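Local coordinates for putative sugar binding protein (Geobacillus stearothermophilus, PDB 6GUQ) that probably serves as the extracellular sugar-binding component of a transport system, holding a single hexose such as galactose or glucose between two lobes, at residues A216-S221 with I244-L249; A262-Q267 with K298-K303; H32-P37 with E64-R69. One frame throughout, in Å; residues are numbered along the deposited sequence.

Interaction 1: A216-S221 with I244-L249; sequences AFYGTS and IGFDTL. With BGC (beta-D-glucopyranose), chain B.
Strands 216-219 and 244-246 run parallel, their axes 4.7 Å apart and 8° off alignment, and two backbone bonds grip Ile244 from both ends: its N donates to Phe217 O at 3.0 Å and its O accepts from Gly219 N, also at 3.0 Å. Tyr218, paired with Ile244, adds a CA-H...O contact to that same carbonyl. On the sheet face that Tyr218 and Ile244 share, the tyrosine ring meets the beta-branch of the isoleucine, CD1 to CG2 at 4.1 Å. With CG of Tyr218 anti to the backbone N (chi1 169°), the ring runs forward along the sheet, and its OH comes 3.6 Å from CE1 of Phe246, lying near the plane of the phenyl ring at its edge; the hydroxyl itself is hydrogen-bonded to Arg171 O. Gly219 O lies at the Phe246 edge too, 3.4 Å from CD1, whereas Thr220 O sits over one face, offset toward the rim. Strand 216-219, helix 224-234 and strand 242-246 form one beta-alpha-beta unit of the periplasmic binding protein fold, in which the loops following the parallel strands deliver residues to the sugar cleft. Here the chains part beyond Gly245, and a water fills in for direct pairing, donating to Ser221 O and accepting from Phe246 N. Past Phe246, Asp247 takes a positive phi (68°) and turns its carboxylate to the bound beta-D-glucopyranose, whose O1 donates to Asp247 OD2 at 2.6 Å. The other oxygen, OD1, accepts from Gln267 NE2, a bond between two first-shell residues that helps fix the rotation of the carboxylate. Ser221 flanks the same sugar through CB, 3.6 Å from its ring oxygen O5, while its OG is hydrogen-bonded to Asp224 on the helix of the unit.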
loop_
_atom_site.group_PDB
_atom_site.type_symbol
_atom_site.label_atom_id
_atom_site.label_comp_id
_atom_site.label_asym_id
_atom_site.label_seq_id
_atom_site.Cartn_x
_atom_site.Cartn_y
_atom_site.Cartn_z
ATOM N N ALA A 216 -9.893 6.601 18.134
ATOM C CA ALA A 216 -9.925 6.355 16.690
ATOM C C ALA A 216 -8.556 5.924 16.193
ATOM O O ALA A 216 -7.542 6.555 16.518
ATOM C CB ALA A 216 -10.382 7.591 15.899
ATOM N N PHE A 217 -8.546 4.874 15.378
ATOM C CA PHE A 217 -7.337 4.371 14.744
ATOM C C PHE A 217 -7.438 4.514 13.224
ATOM O O PHE A 217 -8.499 4.275 12.633
ATOM C CB PHE A 217 -7.100 2.907 15.143
ATOM C CG PHE A 217 -6.451 2.739 16.498
ATOM C CD1 PHE A 217 -5.075 2.808 16.638
ATOM C CD2 PHE A 217 -7.219 2.511 17.628
ATOM C CE1 PHE A 217 -4.470 2.650 17.881
ATOM C CE2 PHE A 217 -6.619 2.361 18.878
ATOM C CZ PHE A 217 -5.241 2.431 19.001
ATOM N N TYR A 218 -6.322 4.907 12.600
ATOM C CA TYR A 218 -6.154 4.951 11.149
ATOM C C TYR A 218 -4.945 4.100 10.778
ATOM O O TYR A 218 -3.827 4.379 11.217
ATOM C CB TYR A 218 -5.963 6.394 10.671
ATOM C CG TYR A 218 -5.517 6.582 9.215
ATOM C CD1 TYR A 218 -6.119 5.876 8.179
ATOM C CD2 TYR A 218 -4.532 7.518 8.873
ATOM C CE1 TYR A 218 -5.732 6.062 6.853
ATOM C CE2 TYR A 218 -4.132 7.708 7.543
ATOM C CZ TYR A 218 -4.740 6.984 6.538
ATOM O OH TYR A 218 -4.362 7.178 5.207
ATOM N N GLY A 219 -5.160 3.056 9.990
ATOM C CA GLY A 219 -4.079 2.188 9.538
ATOM C C GLY A 219 -3.860 2.449 8.063
ATOM O O GLY A 219 -4.832 2.591 7.309
ATOM N N THR A 220 -2.584 2.527 7.647
ATOM C CA THR A 220 -2.252 2.957 6.291
ATOM C C THR A 220 -1.725 1.847 5.383
ATOM O O THR A 220 -1.444 2.121 4.207
ATOM C CB THR A 220 -1.255 4.133 6.319
ATOM O OG1 THR A 220 0.063 3.682 6.649
ATOM C CG2 THR A 220 -1.690 5.190 7.306
ATOM N N SER A 221 -1.617 0.605 5.862
ATOM C CA SER A 221 -1.227 -0.515 5.011
ATOM C C SER A 221 -2.122 -1.723 5.298
ATOM O O SER A 221 -2.938 -1.718 6.224
ATOM C CB SER A 221 0.261 -0.852 5.192
ATOM O OG SER A 221 0.540 -1.333 6.501
ATOM N N ILE A 244 -10.506 2.795 10.965
ATOM C CA ILE A 244 -10.468 2.821 9.500
ATOM C C ILE A 244 -9.082 2.376 9.035
ATOM O O ILE A 244 -8.060 2.953 9.442
ATOM C CB ILE A 244 -10.823 4.201 8.930
ATOM C CG1 ILE A 244 -10.743 4.161 7.396
ATOM C CG2 ILE A 244 -9.914 5.270 9.526
ATOM C CD1 ILE A 244 -11.267 5.383 6.735
ATOM N N GLY A 245 -9.050 1.340 8.193
ATOM C CA GLY A 245 -7.787 0.830 7.688
ATOM C C GLY A 245 -7.691 0.848 6.176
ATOM O O GLY A 245 -8.427 1.584 5.510
ATOM N N PHE A 246 -6.800 0.024 5.621
ATOM C CA PHE A 246 -6.565 -0.049 4.184
ATOM C C PHE A 246 -6.853 -1.452 3.669
ATOM O O PHE A 246 -6.730 -2.445 4.398
ATOM C CB PHE A 246 -5.117 0.331 3.829
ATOM C CG PHE A 246 -4.982 1.682 3.181
ATOM C CD1 PHE A 246 -5.094 2.843 3.938
ATOM C CD2 PHE A 246 -4.734 1.793 1.807
ATOM C CE1 PHE A 246 -4.968 4.101 3.342
ATOM C CE2 PHE A 246 -4.607 3.048 1.194
ATOM C CZ PHE A 246 -4.730 4.202 1.953
ATOM N N ASP A 247 -7.263 -1.512 2.403
ATOM C CA ASP A 247 -7.392 -2.746 1.633
ATOM C C ASP A 247 -8.510 -3.657 2.132
ATOM O O ASP A 247 -9.200 -3.341 3.111
ATOM C CB ASP A 247 -6.049 -3.478 1.607
ATOM C CG ASP A 247 -4.956 -2.630 0.961
ATOM O OD1 ASP A 247 -5.135 -2.236 -0.234
ATOM O OD2 ASP A 247 -3.938 -2.338 1.644
ATOM N N THR A 248 -8.694 -4.791 1.448
ATOM C CA THR A 248 -9.869 -5.638 1.609
ATOM C C THR A 248 -9.494 -7.107 1.788
ATOM O O THR A 248 -10.236 -7.995 1.359
ATOM C CB THR A 248 -10.807 -5.475 0.416
ATOM O OG1 THR A 248 -10.069 -5.712 -0.792
ATOM C CG2 THR A 248 -11.422 -4.054 0.374
ATOM N N LEU A 249 -8.343 -7.388 2.408
ATOM C CA LEU A 249 -7.967 -8.746 2.784
ATOM C C LEU A 249 -9.109 -9.406 3.548
ATOM O O LEU A 249 -9.882 -8.707 4.216
ATOM C CB LEU A 249 -6.703 -8.734 3.643
ATOM C CG LEU A 249 -5.418 -8.240 2.994
ATOM C CD1 LEU A 249 -4.243 -8.368 3.955
ATOM C CD2 LEU A 249 -5.176 -9.036 1.727
HETATM C C2 BGC B . 0.393 -1.293 0.313
HETATM C C3 BGC B . 1.614 -2.096 0.022
HETATM C C4 BGC B . 2.136 -2.676 1.300
HETATM C C5 BGC B . 1.109 -3.566 1.961
HETATM C C6 BGC B . 1.680 -4.010 3.275
HETATM C C1 BGC B . -0.667 -2.090 1.054
HETATM O O1 BGC B . -1.603 -1.228 1.532
HETATM O O2 BGC B . -0.234 -0.770 -0.876
HETATM O O3 BGC B . 2.655 -1.198 -0.418
HETATM O O4 BGC B . 3.299 -3.476 1.096
HETATM O O5 BGC B . -0.121 -2.826 2.228
HETATM O O6 BGC B . 0.845 -4.996 3.802
HETATM O O HOH W 1 -5.302 -1.782 7.586
#

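Interaction 2: A262-Q267 with K298-K303. With BGC (beta-D-glucopyranose), chain B.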
loop_
_atom_site.group_PDB
_atom_site.type_symbol
_atom_site.label_atom_id
_atom_site.label_comp_id
_atom_site.label_asym_id
_atom_site.label_seq_id
_atom_site.Cartn_x
_atom_site.Cartn_y
_atom_site.Cartn_z
ATOM N N ALA A 262 -14.689 -0.001 11.047
ATOM C CA ALA A 262 -15.804 0.787 10.537
ATOM C C ALA A 262 -15.699 1.122 9.056
ATOM O O ALA A 262 -16.728 1.351 8.408
ATOM C CB ALA A 262 -15.929 2.089 11.327
ATOM N N ALA A 263 -14.489 1.167 8.506
ATOM C CA ALA A 263 -14.304 1.530 7.110
ATOM C C ALA A 263 -12.918 1.098 6.670
ATOM O O ALA A 263 -12.020 0.884 7.491
ATOM C CB ALA A 263 -14.483 3.035 6.879
ATOM N N THR A 264 -12.752 0.990 5.352
ATOM C CA THR A 264 -11.448 0.637 4.819
ATOM C C THR A 264 -11.301 1.176 3.396
ATOM O O THR A 264 -12.257 1.192 2.610
ATOM C CB THR A 264 -11.214 -0.886 4.897
ATOM O OG1 THR A 264 -9.876 -1.203 4.483
ATOM C CG2 THR A 264 -12.234 -1.666 4.071
ATOM N N VAL A 265 -10.099 1.665 3.108
ATOM C CA VAL A 265 -9.750 2.228 1.810
ATOM C C VAL A 265 -9.499 1.090 0.831
ATOM O O VAL A 265 -8.557 0.311 1.001
ATOM C CB VAL A 265 -8.517 3.133 1.926
ATOM C CG1 VAL A 265 -8.129 3.675 0.563
ATOM C CG2 VAL A 265 -8.778 4.244 2.908
ATOM N N VAL A 266 -10.330 1.005 -0.204
ATOM C CA VAL A 266 -10.190 -0.028 -1.230
ATOM C C VAL A 266 -8.967 0.237 -2.100
ATOM O O VAL A 266 -8.679 1.385 -2.452
ATOM C CB VAL A 266 -11.467 -0.073 -2.084
ATOM C CG1 VAL A 266 -11.191 -0.722 -3.423
ATOM C CG2 VAL A 266 -12.584 -0.772 -1.337
ATOM N N GLN A 267 -8.242 -0.827 -2.458
ATOM C CA GLN A 267 -7.274 -0.791 -3.556
ATOM C C GLN A 267 -7.568 -1.928 -4.518
ATOM O O GLN A 267 -8.397 -2.805 -4.255
ATOM C CB GLN A 267 -5.824 -0.907 -3.085
ATOM C CG GLN A 267 -5.366 0.204 -2.188
ATOM C CD GLN A 267 -3.860 0.268 -2.058
ATOM O OE1 GLN A 267 -3.203 1.038 -2.763
ATOM N NE2 GLN A 267 -3.297 -0.547 -1.161
ATOM N N LYS A 298 -11.443 4.053 -3.115
ATOM C CA LYS A 298 -12.662 4.540 -2.479
ATOM C C LYS A 298 -12.716 3.957 -1.070
ATOM O O LYS A 298 -12.039 2.972 -0.765
ATOM C CB LYS A 298 -13.917 4.143 -3.273
ATOM C CG LYS A 298 -13.904 2.675 -3.716
ATOM C CD LYS A 298 -15.293 2.150 -4.068
ATOM C CE LYS A 298 -15.242 0.691 -4.545
ATOM N NZ LYS A 298 -14.569 0.527 -5.879
ATOM N N VAL A 299 -13.535 4.574 -0.216
ATOM C CA VAL A 299 -13.746 4.104 1.150
ATOM C C VAL A 299 -15.043 3.314 1.200
ATOM O O VAL A 299 -16.101 3.827 0.825
ATOM C CB VAL A 299 -13.799 5.274 2.141
ATOM C CG1 VAL A 299 -14.185 4.755 3.493
ATOM C CG2 VAL A 299 -12.454 6.014 2.176
ATOM N N ILE A 300 -14.975 2.074 1.671
ATOM C CA ILE A 300 -16.174 1.259 1.803
ATOM C C ILE A 300 -16.427 0.975 3.275
ATOM O O ILE A 300 -15.513 0.992 4.106
ATOM C CB ILE A 300 -16.091 -0.066 1.018
ATOM C CG1 ILE A 300 -14.953 -0.926 1.565
ATOM C CG2 ILE A 300 -15.966 0.204 -0.479
ATOM C CD1 ILE A 300 -15.298 -2.387 1.653
ATOM N N ARG A 301 -17.691 0.711 3.585
ATOM C CA ARG A 301 -18.160 0.390 4.922
ATOM C C ARG A 301 -18.996 -0.881 4.850
ATOM O O ARG A 301 -19.205 -1.449 3.774
ATOM C CB ARG A 301 -18.960 1.554 5.515
ATOM C CG ARG A 301 -18.200 2.872 5.524
ATOM C CD ARG A 301 -19.156 4.034 5.580
ATOM N NE ARG A 301 -18.492 5.288 5.936
ATOM C CZ ARG A 301 -18.030 6.160 5.039
ATOM N NH1 ARG A 301 -18.152 5.891 3.739
ATOM N NH2 ARG A 301 -17.440 7.287 5.434
ATOM N N LYS A 302 -19.472 -1.331 6.013
ATOM C CA LYS A 302 -20.264 -2.556 6.089
ATOM C C LYS A 302 -21.449 -2.544 5.132
ATOM O O LYS A 302 -21.899 -3.606 4.688
ATOM C CB LYS A 302 -20.754 -2.742 7.525
ATOM C CG LYS A 302 -21.682 -3.917 7.772
ATOM C CD LYS A 302 -22.134 -3.911 9.226
ATOM C CE LYS A 302 -23.312 -4.841 9.452
ATOM N NZ LYS A 302 -23.031 -6.240 9.064
ATOM N N LYS A 303 -21.967 -1.356 4.801
ATOM C CA LYS A 303 -23.131 -1.266 3.925
ATOM C C LYS A 303 -22.798 -1.556 2.464
ATOM O O LYS A 303 -23.706 -1.874 1.692
ATOM C CB LYS A 303 -23.785 0.116 4.053
ATOM C CG LYS A 303 -23.101 1.241 3.280
ATOM C CD LYS A 303 -23.689 2.600 3.666
ATOM C CE LYS A 303 -22.799 3.764 3.227
ATOM N NZ LYS A 303 -22.799 3.936 1.748
HETATM C C2 BGC B . 0.393 -1.293 0.313
HETATM C C3 BGC B . 1.614 -2.096 0.022
HETATM C C4 BGC B . 2.136 -2.676 1.300
HETATM C C5 BGC B . 1.109 -3.566 1.961
HETATM C C6 BGC B . 1.680 -4.010 3.275
HETATM C C1 BGC B . -0.667 -2.090 1.054
HETATM O O1 BGC B . -1.603 -1.228 1.532
HETATM O O2 BGC B . -0.234 -0.770 -0.876
HETATM O O3 BGC B . 2.655 -1.198 -0.418
HETATM O O4 BGC B . 3.299 -3.476 1.096
HETATM O O5 BGC B . -0.121 -2.826 2.228
HETATM O O6 BGC B . 0.845 -4.996 3.802
HETATM O O HOH W 2 -19.054 -0.227 8.541
#
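Thr264 and Ile300 form an antiparallel hydrogen-bonded pair, Thr264 N reaching Ile300 O and Ile300 N returning to Thr264 O, both at 3.0 Å. Beside it, Val265 and Val299 make a non-hydrogen-bonded pair whose CG2 methyls meet at 4.1 Å on one face, where Ala263 CB also touches Val299 CG1. On the other face, Thr264 CG2 lies alongside Ile300 CG1, and the Ile300 side chain is met at about a right angle by Val266, CG2 to CG2 at 3.6 Å. Chi1 of 63° wedges Ile300 CG1 between its backbone N and carbonyl carbon, bringing that carbon to both Thr264 and Val266. Thr264 turns its OG1 the other way, to Asp247 O in the adjacent strand's loop.

After Val266, Gln267 extends to the sugar: NE2 donates to O2 of the glucopyranose at 3.1 Å, nearly straight at 174°. OE1 is hydrogen-bonded to Thr133 OG1, which fixes which way the amide is flipped. A leucine in place of Gln267 would probably leave O2 without this donor and take away one of the restraints on the Asp247 carboxylate.

Strand 263-266 lies between strands 242-246 and 292-300; helix 135-149 packs on Val265 and Val299 and pairs Asp149 with Arg301, and helix 250-258 covers Thr264 and Ile300 on the opposite face.

Interaction 3: H32-P37 with E64-R69; sequences HFVLVP and EYIGPR
Glu64 and Leu35 lie at the centre of three backbone bonds that join parallel strands 32-36 and 62-65 and continue to Ile66. Glu64 N donates to Phe33 O at 2.9 Å, Leu35 N to Glu64 O at 2.8 Å, and Ile66 N to Leu35 O at 3.1 Å, so that Glu64 and Leu35 each use N and O across the contact. CA-H...O contacts add Val34 CA to Glu64 O and Tyr65 CA to Leu35 O. Ile66 O is approached by Val36 CA and by CD of Pro37, which has no N-H to offer. Tyr65 OH has its acceptor in Leu40 O, and the ring carries much of the apolar contact. A chi1 of 173° carries that ring, CG opposite the backbone N, forward to Pro37, whose CD rests over one face in a CH-pi contact 4.2 Å from the centroid, with Pro37 CG 3.4 Å from Tyr65 CZ; Leu35 CD2 comes in at the edge, in the ring plane, 3.9 Å from Tyr65 CD1. Glu64 OE2 lies 3.4 Å from His32 NE2, at the imidazole edge. Val34 CG2 meets Ile66 CD1 at 3.6 Å. These strands belong to the beta-alpha-beta unit whose crossover, helix 43-59, brings Trp45 of the sugar site onto Pro37 and Tyr65. Strand 62-65 is outermost on this side of the sheet, with strand 32-36 between it and strand 90-93, and helix 73-84 covers Val36 and Ile66.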
loop_
_atom_site.group_PDB
_atom_site.type_symbol
_atom_site.label_atom_id
_atom_site.label_comp_id
_atom_site.label_asym_id
_atom_site.label_seq_id
_atom_site.Cartn_x
_atom_site.Cartn_y
_atom_site.Cartn_z
ATOM N N HIS A 32 10.873 -11.634 -21.055
ATOM C CA HIS A 32 11.112 -11.950 -19.681
ATOM C C HIS A 32 11.106 -10.753 -18.773
ATOM O O HIS A 32 11.976 -9.938 -18.828
ATOM C CB HIS A 32 12.454 -12.638 -19.553
ATOM C CG HIS A 32 12.831 -12.959 -18.147
ATOM N ND1 HIS A 32 12.342 -14.053 -17.479
ATOM C CD2 HIS A 32 13.644 -12.327 -17.275
ATOM C CE1 HIS A 32 12.829 -14.080 -16.257
ATOM N NE2 HIS A 32 13.624 -13.044 -16.108
ATOM N N PHE A 33 10.097 -10.645 -17.942
ATOM C CA PHE A 33 10.032 -9.570 -16.958
ATOM C C PHE A 33 10.057 -10.104 -15.532
ATOM O O PHE A 33 9.726 -11.260 -15.260
ATOM C CB PHE A 33 8.784 -8.681 -17.105
ATOM C CG PHE A 33 8.413 -8.323 -18.512
ATOM C CD1 PHE A 33 9.344 -7.744 -19.357
ATOM C CD2 PHE A 33 7.101 -8.438 -18.951
ATOM C CE1 PHE A 33 9.004 -7.374 -20.651
ATOM C CE2 PHE A 33 6.751 -8.058 -20.251
ATOM C CZ PHE A 33 7.712 -7.527 -21.100
ATOM N N VAL A 34 10.434 -9.213 -14.620
ATOM C CA VAL A 34 10.536 -9.491 -13.199
ATOM C C VAL A 34 9.665 -8.504 -12.424
ATOM O O VAL A 34 9.686 -7.296 -12.698
ATOM C CB VAL A 34 12.004 -9.428 -12.735
ATOM C CG1 VAL A 34 12.643 -8.192 -13.269
ATOM C CG2 VAL A 34 12.092 -9.426 -11.210
ATOM N N LEU A 35 8.889 -9.023 -11.466
ATOM C CA LEU A 35 8.093 -8.199 -10.561
ATOM C C LEU A 35 8.591 -8.430 -9.136
ATOM O O LEU A 35 8.615 -9.575 -8.656
ATOM C CB LEU A 35 6.602 -8.532 -10.667
ATOM C CG LEU A 35 5.709 -8.037 -9.524
ATOM C CD1 LEU A 35 5.680 -6.509 -9.470
ATOM C CD2 LEU A 35 4.305 -8.573 -9.672
ATOM N N VAL A 36 8.955 -7.344 -8.463
ATOM C CA VAL A 36 9.537 -7.357 -7.125
ATOM C C VAL A 36 8.503 -6.801 -6.142
ATOM O O VAL A 36 8.188 -5.606 -6.205
ATOM C CB VAL A 36 10.826 -6.528 -7.079
ATOM C CG1 VAL A 36 11.393 -6.514 -5.671
ATOM C CG2 VAL A 36 11.826 -7.051 -8.094
ATOM N N PRO A 37 7.981 -7.611 -5.216
ATOM C CA PRO A 37 7.087 -7.087 -4.167
ATOM C C PRO A 37 7.857 -6.500 -2.990
ATOM O O PRO A 37 9.063 -6.692 -2.845
ATOM C CB PRO A 37 6.316 -8.326 -3.720
ATOM C CG PRO A 37 7.331 -9.411 -3.864
ATOM C CD PRO A 37 8.078 -9.079 -5.160
ATOM N N GLU A 64 8.720 -13.438 -13.658
ATOM C CA GLU A 64 9.415 -13.902 -12.474
ATOM C C GLU A 64 8.997 -13.004 -11.312
ATOM O O GLU A 64 9.117 -11.773 -11.394
ATOM C CB GLU A 64 10.926 -13.867 -12.695
ATOM C CG GLU A 64 11.721 -14.686 -11.705
ATOM C CD GLU A 64 13.213 -14.400 -11.779
ATOM O OE1 GLU A 64 13.921 -14.671 -10.779
ATOM O OE2 GLU A 64 13.673 -13.908 -12.839
ATOM N N TYR A 65 8.482 -13.615 -10.249
ATOM C CA TYR A 65 8.031 -12.895 -9.065
ATOM C C TYR A 65 9.037 -13.200 -7.957
ATOM O O TYR A 65 9.123 -14.335 -7.482
ATOM C CB TYR A 65 6.597 -13.305 -8.723
ATOM C CG TYR A 65 6.064 -12.754 -7.410
ATOM C CD1 TYR A 65 5.503 -11.480 -7.329
ATOM C CD2 TYR A 65 6.124 -13.515 -6.254
ATOM C CE1 TYR A 65 5.018 -10.980 -6.137
ATOM C CE2 TYR A 65 5.640 -13.028 -5.056
ATOM C CZ TYR A 65 5.090 -11.762 -4.994
ATOM O OH TYR A 65 4.621 -11.286 -3.779
ATOM N N ILE A 66 9.836 -12.199 -7.585
ATOM C CA ILE A 66 10.929 -12.382 -6.634
ATOM C C ILE A 66 11.073 -11.110 -5.808
ATOM O O ILE A 66 11.083 -9.998 -6.351
ATOM C CB ILE A 66 12.278 -12.708 -7.309
ATOM C CG1 ILE A 66 12.666 -11.591 -8.291
ATOM C CG2 ILE A 66 12.237 -14.085 -7.981
ATOM C CD1 ILE A 66 13.816 -11.917 -9.228
ATOM N N GLY A 67 11.196 -11.281 -4.489
ATOM C CA GLY A 67 11.340 -10.182 -3.565
ATOM C C GLY A 67 11.652 -10.702 -2.173
ATOM O O GLY A 67 11.559 -11.905 -1.910
ATOM N N PRO A 68 12.010 -9.801 -1.249
ATOM C CA PRO A 68 12.510 -10.235 0.069
ATOM C C PRO A 68 11.509 -11.110 0.815
ATOM O O PRO A 68 10.296 -10.894 0.740
ATOM C CB PRO A 68 12.744 -8.913 0.817
ATOM C CG PRO A 68 12.808 -7.854 -0.256
ATOM C CD PRO A 68 11.928 -8.333 -1.364
ATOM N N ARG A 69 12.034 -12.126 1.520
ATOM C CA ARG A 69 11.226 -12.853 2.505
ATOM C C ARG A 69 10.618 -11.886 3.509
ATOM O O ARG A 69 9.421 -11.961 3.824
ATOM C CB ARG A 69 12.069 -13.903 3.242
ATOM C CG ARG A 69 12.765 -14.940 2.363
ATOM C CD ARG A 69 12.517 -16.377 2.854
ATOM N NE ARG A 69 12.781 -17.368 1.804
ATOM C CZ ARG A 69 13.954 -17.972 1.594
ATOM N NH1 ARG A 69 15.001 -17.697 2.366
ATOM N NH2 ARG A 69 14.080 -18.856 0.607
#

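Interactions 1 and 2 share one lobe and meet directly: strands 242-246 and 263-266 are neighbours, and Asp247 N lies 2.6 Å from Val265 O, a probable hydrogen bond. Both reach the sugar. Interaction 3 belongs to the other lobe, its centre about 26 Å from that of interaction 1 and about 29 Å from that of interaction 2. Interaction 1 is wholly buried and mixes aromatic packing with a water and a sugar-binding carboxylate; interaction 2, partly buried, is antiparallel and mainly aliphatic before its glutamine reaches the ligand. Interaction 3, at the sheet margin, is parallel like interaction 1, but borders the sugar site through Trp45 and Glu38 without touching the sugar itself.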